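Local coordinates for Glyco_hydro_cc domain-containing protein (Cryptococcus neoformans, PDB 6UBC), which binds oligosaccharides as a subgroup VII member of glycoside hydrolase family 128, a family that cleaves beta-1,3-glucans, at residues Gly271-Asp276 with Ser310-His315; Tyr197-Ile202 with Ile219-Asp224; His342-Ser347 with Ala372-Ser377. One frame throughout, in Å; residues are numbered along the deposited sequence.

How the contacts relate
Contact 2 comes first along the chain, closing a 16-residue loop that holds strand 204-207 and helix 212-215; it ties the chain leading into the first barrel strand to strand 221-223. Contact 1 then spans 33 residues, including helix 287-298 and strand 307-309. Contact 3 spans 24 and pairs the ends of strands 339-345 and 366-375, which helix 348-362 connects. Each closes before the next opens, so none nests or crosses. The centres of contacts 1 and 2 lie about 20 Å apart, on opposite sides of the chain's centre. Contacts 1 and 3 touch: Glu274 OE2 approaches His342 ND1 at 2.6 Å, a probable hydrogen bond joining the loop after strand 268-270 to strand 339-345.

Contact 1: residues Gly271-Asp276 with Ser310-His315; sequences GFEEPD and SPSMCH
Asp276 reaches from one loop into the backbone turn at Cys314-His315 of the other. Its CB passes near Met313 SD and the His315 ring. From there CG stands between the backbone N and the carbonyl carbon (chi1 57°), which turns both oxygens toward Met313-His315. OD1 accepts from Cys314 N through its syn lone pair, at 2.9 Å and nearly straight (168°). OD2 is gripped by two donors on the same face of the carboxylate: His315 ND1 at 2.7 Å, well above the plane, and His315 N at 3.1 Å. Both loops follow adjacent parallel strands, 268-270 and 307-309, at their C-terminal ends, the side where (beta/alpha)8-barrel glycoside hydrolases carry their sugar-binding cleft. Nearer the strands, Ser312 N donates to Phe272 O (3.0 Å), and Ser312 OG accepts from Glu274 N (3.0 Å). Water 1 joins Gly271 O to the same hydroxyl. Pro311 CG lies 3.7 Å from Phe272 CD2, side by side, whereas Pro275 crosses both Pro311 and Met313 at about a right angle. Glu274 runs extended past Cys314 CB (CG to CB 3.8 Å) to His342 and Ser282, and Cys314 itself is tied by disulfide to Cys277, the residue after Asp276.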
loop_
_atom_site.group_PDB
_atom_site.type_symbol
_atom_site.label_atom_id
_atom_site.label_comp_id
_atom_site.label_asym_id
_atom_site.label_seq_id
_atom_site.Cartn_x
_atom_site.Cartn_y
_atom_site.Cartn_z
ATOM N N GLY A 271 -4.810 -1.058 -6.454
ATOM C CA GLY A 271 -6.141 -0.487 -6.605
ATOM C C GLY A 271 -6.334 0.777 -5.776
ATOM O O GLY A 271 -5.384 1.304 -5.145
ATOM N N PHE A 272 -7.571 1.226 -5.738
ATOM C CA PHE A 272 -7.910 2.598 -5.325
ATOM C C PHE A 272 -7.440 2.870 -3.901
ATOM O O PHE A 272 -7.542 2.014 -3.007
ATOM C CB PHE A 272 -9.408 2.837 -5.428
ATOM C CG PHE A 272 -9.990 2.263 -6.694
ATOM C CD1 PHE A 272 -9.583 2.729 -7.914
ATOM C CD2 PHE A 272 -10.900 1.214 -6.654
ATOM C CE1 PHE A 272 -10.106 2.205 -9.092
ATOM C CE2 PHE A 272 -11.455 0.702 -7.817
ATOM C CZ PHE A 272 -11.061 1.213 -9.043
ATOM N N GLU A 273 -6.985 4.100 -3.738
ATOM C CA GLU A 273 -6.575 4.618 -2.433
ATOM C C GLU A 273 -7.788 4.928 -1.564
ATOM O O GLU A 273 -8.439 5.937 -1.829
ATOM C CB GLU A 273 -5.797 5.926 -2.626
ATOM C CG GLU A 273 -5.274 6.496 -1.332
ATOM C CD GLU A 273 -3.984 5.897 -0.825
ATOM O OE1 GLU A 273 -3.360 5.067 -1.558
ATOM O OE2 GLU A 273 -3.617 6.311 0.333
ATOM N N GLU A 274 -8.086 4.138 -0.529
ATOM C CA GLU A 274 -9.095 4.515 0.478
ATOM C C GLU A 274 -10.369 5.028 -0.185
ATOM O O GLU A 274 -10.904 6.114 0.136
ATOM C CB GLU A 274 -8.370 5.524 1.356
ATOM C CG GLU A 274 -7.290 4.874 2.190
ATOM C CD GLU A 274 -6.506 5.799 3.111
ATOM O OE1 GLU A 274 -6.920 7.019 3.163
ATOM O OE2 GLU A 274 -5.539 5.303 3.822
ATOM N N PRO A 275 -11.013 4.248 -1.086
ATOM C CA PRO A 275 -12.281 4.662 -1.645
ATOM C C PRO A 275 -13.379 4.787 -0.577
ATOM O O PRO A 275 -14.436 5.446 -0.860
ATOM C CB PRO A 275 -12.578 3.596 -2.725
ATOM C CG PRO A 275 -11.840 2.364 -2.187
ATOM C CD PRO A 275 -10.570 2.945 -1.579
ATOM N N ASP A 276 -13.187 4.151 0.576
ATOM C CA ASP A 276 -14.164 4.133 1.691
ATOM C C ASP A 276 -14.077 5.424 2.509
ATOM O O ASP A 276 -14.904 5.574 3.439
ATOM C CB ASP A 276 -13.980 2.889 2.561
ATOM C CG ASP A 276 -12.613 2.711 3.145
ATOM O OD1 ASP A 276 -11.611 3.103 2.455
ATOM O OD2 ASP A 276 -12.537 2.180 4.287
ATOM N N SER A 310 -5.744 -5.264 -4.230
ATOM C CA SER A 310 -7.119 -4.743 -3.992
ATOM C C SER A 310 -7.034 -3.253 -3.664
ATOM O O SER A 310 -5.961 -2.723 -3.333
ATOM C CB SER A 310 -7.786 -5.492 -2.868
ATOM O OG SER A 310 -7.386 -5.061 -1.589
ATOM N N PRO A 311 -8.189 -2.541 -3.689
ATOM C CA PRO A 311 -8.244 -1.235 -3.040
ATOM C C PRO A 311 -7.900 -1.343 -1.550
ATOM O O PRO A 311 -8.065 -2.397 -0.934
ATOM C CB PRO A 311 -9.711 -0.761 -3.190
ATOM C CG PRO A 311 -10.245 -1.636 -4.344
ATOM C CD PRO A 311 -9.528 -2.976 -4.150
ATOM N N SER A 312 -7.431 -0.236 -0.988
ATOM C CA SER A 312 -7.101 -0.110 0.440
ATOM C C SER A 312 -8.283 0.472 1.213
ATOM O O SER A 312 -8.725 1.544 0.852
ATOM C CB SER A 312 -5.882 0.780 0.634
ATOM O OG SER A 312 -5.978 1.985 -0.141
ATOM N N MET A 313 -8.610 -0.125 2.357
ATOM C CA MET A 313 -9.654 0.432 3.261
ATOM C C MET A 313 -9.034 1.380 4.310
ATOM O O MET A 313 -8.239 0.954 5.187
ATOM C CB MET A 313 -10.448 -0.669 3.958
ATOM C CG MET A 313 -11.203 -1.560 2.983
ATOM S SD MET A 313 -12.406 -0.766 1.884
ATOM C CE MET A 313 -11.386 -0.447 0.438
ATOM N N CYS A 314 -9.539 2.597 4.359
ATOM C CA CYS A 314 -9.115 3.530 5.444
ATOM C C CYS A 314 -9.661 3.020 6.771
ATOM O O CYS A 314 -9.035 3.328 7.769
ATOM C CB CYS A 314 -9.546 4.972 5.189
ATOM S SG CYS A 314 -11.337 5.140 5.238
ATOM N N HIS A 315 -10.765 2.268 6.777
ATOM C CA HIS A 315 -11.460 1.837 8.030
ATOM C C HIS A 315 -10.732 0.652 8.673
ATOM O O HIS A 315 -11.183 0.230 9.733
ATOM C CB HIS A 315 -12.932 1.606 7.828
ATOM C CG HIS A 315 -13.716 2.846 7.594
ATOM N ND1 HIS A 315 -13.958 3.344 6.320
ATOM C CD2 HIS A 315 -14.304 3.705 8.490
ATOM C CE1 HIS A 315 -14.674 4.472 6.445
ATOM N NE2 HIS A 315 -14.960 4.683 7.753
HETATM O O HOH W 1 -4.322 1.648 -2.320
#

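Contact 2: residues Tyr197-Ile202 with Ile219-Asp224; sequences YTPNGI and IGWYYD
Pro199, Asn200 and Ile202 close round Gly220, which has no side chain to hold them off. The packing is tight at this point. Pro199 O approaches Gly220 CA at 3.4 Å and Ile202 O approaches the same CA at 3.6 Å, both as CA-H...O contacts. Ile202 adds its CG2 branch, 3.4 Å from Gly220 N, while CD1 reaches on to the Ile219 carbonyl oxygen at 3.6 Å. Pro199 leans its ring on the next residue, with CB 3.8 Å from Trp221 CB and CG near Trp221 CB and CG, the two side chains crossing at a slant. A chi1 of 64° tucks the Trp221 ring in over its own main chain, and from there it runs in among strands 237-241 and 406-411 and meets Trp367; its NE1 donates to Lys203 O.

The fold of 197-202 explains how three residues of one short loop converge on Gly220. Gly201 N bonds to Thr198 O and Ile202 N to Pro199 O, two overlapping turns, the first type II and the second type I', which curl the chain just ahead of strand 204-207 at the N-terminal end of the barrel strands.

Toward solvent the contact thins to one side chain. Exposed Asn200 sends ND2 to Gly220 O at 2.7 Å, with the oxygen lying in the amide plane and the donor in the carbonyl plane (N-H...O 154°). Ser237 OG is a second hydrogen-bond partner of that nitrogen.

Chemically, the contact therefore has two parts: a buried side of carbon and weak C-H...O contacts, and an outer edge where a single amide, placed by both Gly220 and Ser237, is probably held against rotation and links the loop to the start of strand 221-223 and to strand 237-241.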
loop_
_atom_site.group_PDB
_atom_site.type_symbol
_atom_site.label_atom_id
_atom_site.label_comp_id
_atom_site.label_asym_id
_atom_site.label_seq_id
_atom_site.Cartn_x
_atom_site.Cartn_y
_atom_site.Cartn_z
ATOM N N TYR A 197 5.035 -12.649 -5.538
ATOM C CA TYR A 197 4.132 -11.961 -4.582
ATOM C C TYR A 197 4.989 -11.125 -3.624
ATOM O O TYR A 197 4.474 -10.127 -3.119
ATOM C CB TYR A 197 3.232 -12.965 -3.884
ATOM C CG TYR A 197 2.015 -13.346 -4.697
ATOM C CD1 TYR A 197 1.900 -13.035 -6.044
ATOM C CD2 TYR A 197 0.953 -13.970 -4.092
ATOM C CE1 TYR A 197 0.762 -13.384 -6.772
ATOM C CE2 TYR A 197 -0.148 -14.393 -4.825
ATOM C CZ TYR A 197 -0.260 -14.069 -6.154
ATOM O OH TYR A 197 -1.376 -14.438 -6.863
ATOM N N THR A 198 6.217 -11.550 -3.325
ATOM C CA THR A 198 7.235 -10.704 -2.671
ATOM C C THR A 198 8.203 -10.203 -3.733
ATOM O O THR A 198 9.048 -10.980 -4.191
ATOM C CB THR A 198 7.943 -11.483 -1.576
ATOM O OG1 THR A 198 6.993 -11.870 -0.594
ATOM C CG2 THR A 198 9.017 -10.663 -0.887
ATOM N N PRO A 199 8.094 -8.945 -4.216
ATOM C CA PRO A 199 8.918 -8.497 -5.344
ATOM C C PRO A 199 10.416 -8.658 -5.069
ATOM O O PRO A 199 10.909 -8.179 -4.017
ATOM C CB PRO A 199 8.528 -7.040 -5.498
ATOM C CG PRO A 199 7.055 -7.038 -5.014
ATOM C CD PRO A 199 7.096 -7.933 -3.787
ATOM N N ASN A 200 11.090 -9.376 -5.959
ATOM C CA ASN A 200 12.568 -9.501 -5.896
ATOM C C ASN A 200 12.976 -10.194 -4.589
ATOM O O ASN A 200 14.156 -10.105 -4.180
ATOM C CB ASN A 200 13.199 -8.137 -6.041
ATOM C CG ASN A 200 12.827 -7.538 -7.372
ATOM O OD1 ASN A 200 13.174 -8.107 -8.391
ATOM N ND2 ASN A 200 12.116 -6.416 -7.399
ATOM N N GLY A 201 12.050 -10.861 -3.934
ATOM C CA GLY A 201 12.307 -11.555 -2.655
ATOM C C GLY A 201 12.636 -10.620 -1.511
ATOM O O GLY A 201 13.238 -11.060 -0.521
ATOM N N ILE A 202 12.172 -9.364 -1.581
ATOM C CA ILE A 202 12.380 -8.371 -0.488
ATOM C C ILE A 202 10.997 -7.814 -0.127
ATOM O O ILE A 202 10.412 -7.135 -0.963
ATOM C CB ILE A 202 13.341 -7.250 -0.923
ATOM C CG1 ILE A 202 14.691 -7.786 -1.430
ATOM C CG2 ILE A 202 13.540 -6.249 0.224
ATOM C CD1 ILE A 202 15.555 -6.744 -2.045
ATOM N N ILE A 219 15.195 -2.610 -0.714
ATOM C CA ILE A 219 13.731 -2.661 -0.946
ATOM C C ILE A 219 13.464 -3.504 -2.178
ATOM O O ILE A 219 14.374 -3.542 -3.099
ATOM C CB ILE A 219 13.180 -1.247 -1.140
ATOM C CG1 ILE A 219 13.969 -0.427 -2.168
ATOM C CG2 ILE A 219 13.075 -0.556 0.188
ATOM C CD1 ILE A 219 13.089 0.709 -2.731
ATOM N N GLY A 220 12.317 -4.195 -2.206
ATOM C CA GLY A 220 11.905 -4.987 -3.367
ATOM C C GLY A 220 11.112 -4.216 -4.409
ATOM O O GLY A 220 11.028 -4.688 -5.569
ATOM N N TRP A 221 10.520 -3.077 -4.019
ATOM C CA TRP A 221 9.432 -2.456 -4.789
ATOM C C TRP A 221 9.148 -1.067 -4.265
ATOM O O TRP A 221 9.581 -0.730 -3.102
ATOM C CB TRP A 221 8.172 -3.308 -4.721
ATOM C CG TRP A 221 7.556 -3.453 -3.357
ATOM C CD1 TRP A 221 8.074 -4.175 -2.309
ATOM C CD2 TRP A 221 6.422 -2.762 -2.819
ATOM N NE1 TRP A 221 7.309 -4.042 -1.186
ATOM C CE2 TRP A 221 6.243 -3.220 -1.492
ATOM C CE3 TRP A 221 5.505 -1.849 -3.340
ATOM C CZ2 TRP A 221 5.211 -2.759 -0.682
ATOM C CZ3 TRP A 221 4.447 -1.453 -2.550
ATOM C CH2 TRP A 221 4.309 -1.909 -1.243
ATOM N N TYR A 222 8.443 -0.312 -5.097
ATOM C CA TYR A 222 8.082 1.066 -4.769
ATOM C C TYR A 222 6.922 1.530 -5.620
ATOM O O TYR A 222 6.663 1.040 -6.712
ATOM C CB TYR A 222 9.294 1.963 -4.998
ATOM C CG TYR A 222 9.904 1.868 -6.380
ATOM C CD1 TYR A 222 10.929 0.980 -6.679
ATOM C CD2 TYR A 222 9.497 2.726 -7.369
ATOM C CE1 TYR A 222 11.470 0.930 -7.951
ATOM C CE2 TYR A 222 10.009 2.696 -8.644
ATOM C CZ TYR A 222 11.012 1.780 -8.951
ATOM O OH TYR A 222 11.556 1.744 -10.211
ATOM N N TYR A 223 6.243 2.539 -5.101
ATOM C CA TYR A 223 5.139 3.209 -5.831
ATOM C C TYR A 223 4.993 4.607 -5.260
ATOM O O TYR A 223 5.464 4.847 -4.092
ATOM C CB TYR A 223 3.857 2.406 -5.690
ATOM C CG TYR A 223 3.096 2.590 -4.388
ATOM C CD1 TYR A 223 3.572 2.096 -3.169
ATOM C CD2 TYR A 223 1.854 3.192 -4.375
ATOM C CE1 TYR A 223 2.862 2.261 -1.991
ATOM C CE2 TYR A 223 1.100 3.286 -3.218
ATOM C CZ TYR A 223 1.616 2.854 -2.007
ATOM O OH TYR A 223 0.894 2.964 -0.834
ATOM N N ASP A 224 4.284 5.457 -6.000
ATOM C CA ASP A 224 4.196 6.899 -5.653
ATOM C C ASP A 224 2.774 7.436 -5.887
ATOM O O ASP A 224 2.637 8.661 -6.070
ATOM C CB ASP A 224 5.271 7.696 -6.380
ATOM C CG ASP A 224 5.016 7.805 -7.876
ATOM O OD1 ASP A 224 4.077 7.171 -8.374
ATOM O OD2 ASP A 224 5.771 8.541 -8.522
#

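Contact 3: residues His342-Ser347 with Ala372-Ser377; sequences HINKNS and ACVDDS
A bend at chi2 (-63°), after CG has left beside the backbone N, curls the Lys345 side chain back from a start directed away from the partner strand, and a chi1 of 70° brings the carboxylate of Asp376, in the loop just past strand 366-375, round to meet it. As a result Lys345 CD already packs along the carboxylate, 3.4 Å from Asp376 OD2, and NZ completes a salt bridge to OD2 at 2.8 Å, taking its syn lone pair. Water 2 bridges Asp376 OD1 and the Asn346 backbone N-H.

Next to this pair, Asn346 and Asp375 point the same way, their amide and carboxylate planes 25° apart. ND2 approaches Asp375 CB at 3.4 Å, and water 3 lies within hydrogen-bonding reach of Asn346 OD1 and Asp375 OD1 and bridges them. The latter oxygen also closes an Asx turn by accepting from Ser377 N at 3.0 Å.

Behind these polar groups the backbones pair as parallel but strongly twisted strands: Ala372 N donates to Ile343 O at 3.0 Å and Val374 N to Lys345 O at 3.0 Å, the latter from well above the carbonyl plane, with a weak bond from Lys345 N to Ala372 O between them. Asn344 CB rests 3.8 Å from Val374 CG2.

Helix 348-362 connects the two neighbouring strands in a beta-alpha-beta unit. Helix 386-402 meets Ile343, Asn346 and Cys373, and Cys373 is disulfide-bonded to Cys383 beside strand 381-382.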
loop_
_atom_site.group_PDB
_atom_site.type_symbol
_atom_site.label_atom_id
_atom_site.label_comp_id
_atom_site.label_asym_id
_atom_site.label_seq_id
_atom_site.Cartn_x
_atom_site.Cartn_y
_atom_site.Cartn_z
ATOM N N HIS A 342 -3.973 -0.831 4.751
ATOM C CA HIS A 342 -3.389 0.387 5.358
ATOM C C HIS A 342 -3.470 0.129 6.852
ATOM O O HIS A 342 -4.575 -0.099 7.372
ATOM C CB HIS A 342 -4.192 1.632 4.913
ATOM C CG HIS A 342 -3.818 2.042 3.536
ATOM N ND1 HIS A 342 -4.328 3.169 2.961
ATOM C CD2 HIS A 342 -3.024 1.440 2.642
ATOM C CE1 HIS A 342 -3.861 3.225 1.740
ATOM N NE2 HIS A 342 -3.047 2.173 1.482
ATOM N N ILE A 343 -2.316 0.164 7.517
ATOM C CA ILE A 343 -2.283 -0.082 8.971
ATOM C C ILE A 343 -1.870 1.204 9.669
ATOM O O ILE A 343 -0.722 1.650 9.479
ATOM C CB ILE A 343 -1.367 -1.259 9.279
ATOM C CG1 ILE A 343 -1.914 -2.529 8.624
ATOM C CG2 ILE A 343 -1.241 -1.486 10.768
ATOM C CD1 ILE A 343 -1.079 -3.773 8.921
ATOM N N ASN A 344 -2.795 1.754 10.437
ATOM C CA ASN A 344 -2.550 3.008 11.206
ATOM C C ASN A 344 -2.884 2.640 12.649
ATOM O O ASN A 344 -4.064 2.703 13.001
ATOM C CB ASN A 344 -3.365 4.166 10.639
ATOM C CG ASN A 344 -2.868 4.479 9.229
ATOM O OD1 ASN A 344 -1.748 4.928 9.085
ATOM N ND2 ASN A 344 -3.750 4.373 8.242
ATOM N N LYS A 345 -1.855 2.214 13.371
ATOM C CA LYS A 345 -2.004 1.646 14.717
ATOM C C LYS A 345 -0.827 2.106 15.557
ATOM O O LYS A 345 0.119 2.619 14.994
ATOM C CB LYS A 345 -2.081 0.128 14.616
ATOM C CG LYS A 345 -3.322 -0.433 13.922
ATOM C CD LYS A 345 -4.658 -0.133 14.604
ATOM C CE LYS A 345 -5.726 -0.922 13.904
ATOM N NZ LYS A 345 -7.065 -0.714 14.485
ATOM N N ASN A 346 -0.906 1.953 16.894
ATOM C CA ASN A 346 0.230 2.343 17.730
ATOM C C ASN A 346 0.710 1.188 18.592
ATOM O O ASN A 346 1.509 1.462 19.488
ATOM C CB ASN A 346 -0.065 3.554 18.601
ATOM C CG ASN A 346 -1.023 3.275 19.737
ATOM O OD1 ASN A 346 -1.618 2.203 19.812
ATOM N ND2 ASN A 346 -1.203 4.261 20.594
ATOM N N SER A 347 0.349 -0.031 18.261
ATOM C CA SER A 347 0.716 -1.249 19.013
ATOM C C SER A 347 0.648 -2.455 18.070
ATOM O O SER A 347 -0.113 -2.435 17.057
ATOM C CB SER A 347 -0.178 -1.420 20.228
ATOM O OG SER A 347 -1.428 -1.938 19.900
ATOM N N ALA A 372 1.674 3.420 9.295
ATOM C CA ALA A 372 2.062 4.585 10.110
ATOM C C ALA A 372 1.718 4.363 11.559
ATOM O O ALA A 372 0.735 3.690 11.829
ATOM C CB ALA A 372 1.451 5.842 9.571
ATOM N N CYS A 373 2.491 4.986 12.459
ATOM C CA CYS A 373 2.205 5.005 13.911
ATOM C C CYS A 373 1.078 6.012 14.145
ATOM O O CYS A 373 1.325 7.242 14.050
ATOM C CB CYS A 373 3.440 5.365 14.706
ATOM S SG CYS A 373 3.290 5.025 16.484
ATOM N N VAL A 374 -0.094 5.531 14.489
ATOM C CA VAL A 374 -1.296 6.352 14.769
ATOM C C VAL A 374 -2.037 5.696 15.925
ATOM O O VAL A 374 -2.339 4.500 15.842
ATOM C CB VAL A 374 -2.211 6.471 13.548
ATOM C CG1 VAL A 374 -3.456 7.267 13.829
ATOM C CG2 VAL A 374 -1.512 7.005 12.321
ATOM N N ASP A 375 -2.443 6.484 16.909
ATOM C CA ASP A 375 -3.371 5.999 17.963
ATOM C C ASP A 375 -4.795 6.140 17.444
ATOM O O ASP A 375 -5.315 7.262 17.378
ATOM C CB ASP A 375 -3.074 6.738 19.263
ATOM C CG ASP A 375 -4.008 6.281 20.355
ATOM O OD1 ASP A 375 -4.832 5.400 20.091
ATOM O OD2 ASP A 375 -3.904 6.851 21.433
ATOM N N ASP A 376 -5.395 5.040 17.052
ATOM C CA ASP A 376 -6.766 5.085 16.502
ATOM C C ASP A 376 -7.756 4.556 17.538
ATOM O O ASP A 376 -8.850 4.251 17.134
ATOM C CB ASP A 376 -6.885 4.327 15.184
ATOM C CG ASP A 376 -6.768 2.831 15.370
ATOM O OD1 ASP A 376 -6.160 2.433 16.384
ATOM O OD2 ASP A 376 -7.289 2.095 14.508
ATOM N N SER A 377 -7.379 4.444 18.810
ATOM C CA SER A 377 -8.231 3.823 19.876
ATOM C C SER A 377 -9.504 4.655 20.064
ATOM O O SER A 377 -10.579 4.068 20.241
ATOM C CB SER A 377 -7.486 3.719 21.169
ATOM O OG SER A 377 -7.197 5.019 21.647
HETATM O O HOH W 2 -3.768 1.827 17.723
HETATM O O HOH W 3 -4.389 2.721 20.433
HETATM O O HOH W 4 -3.069 3.915 23.039
#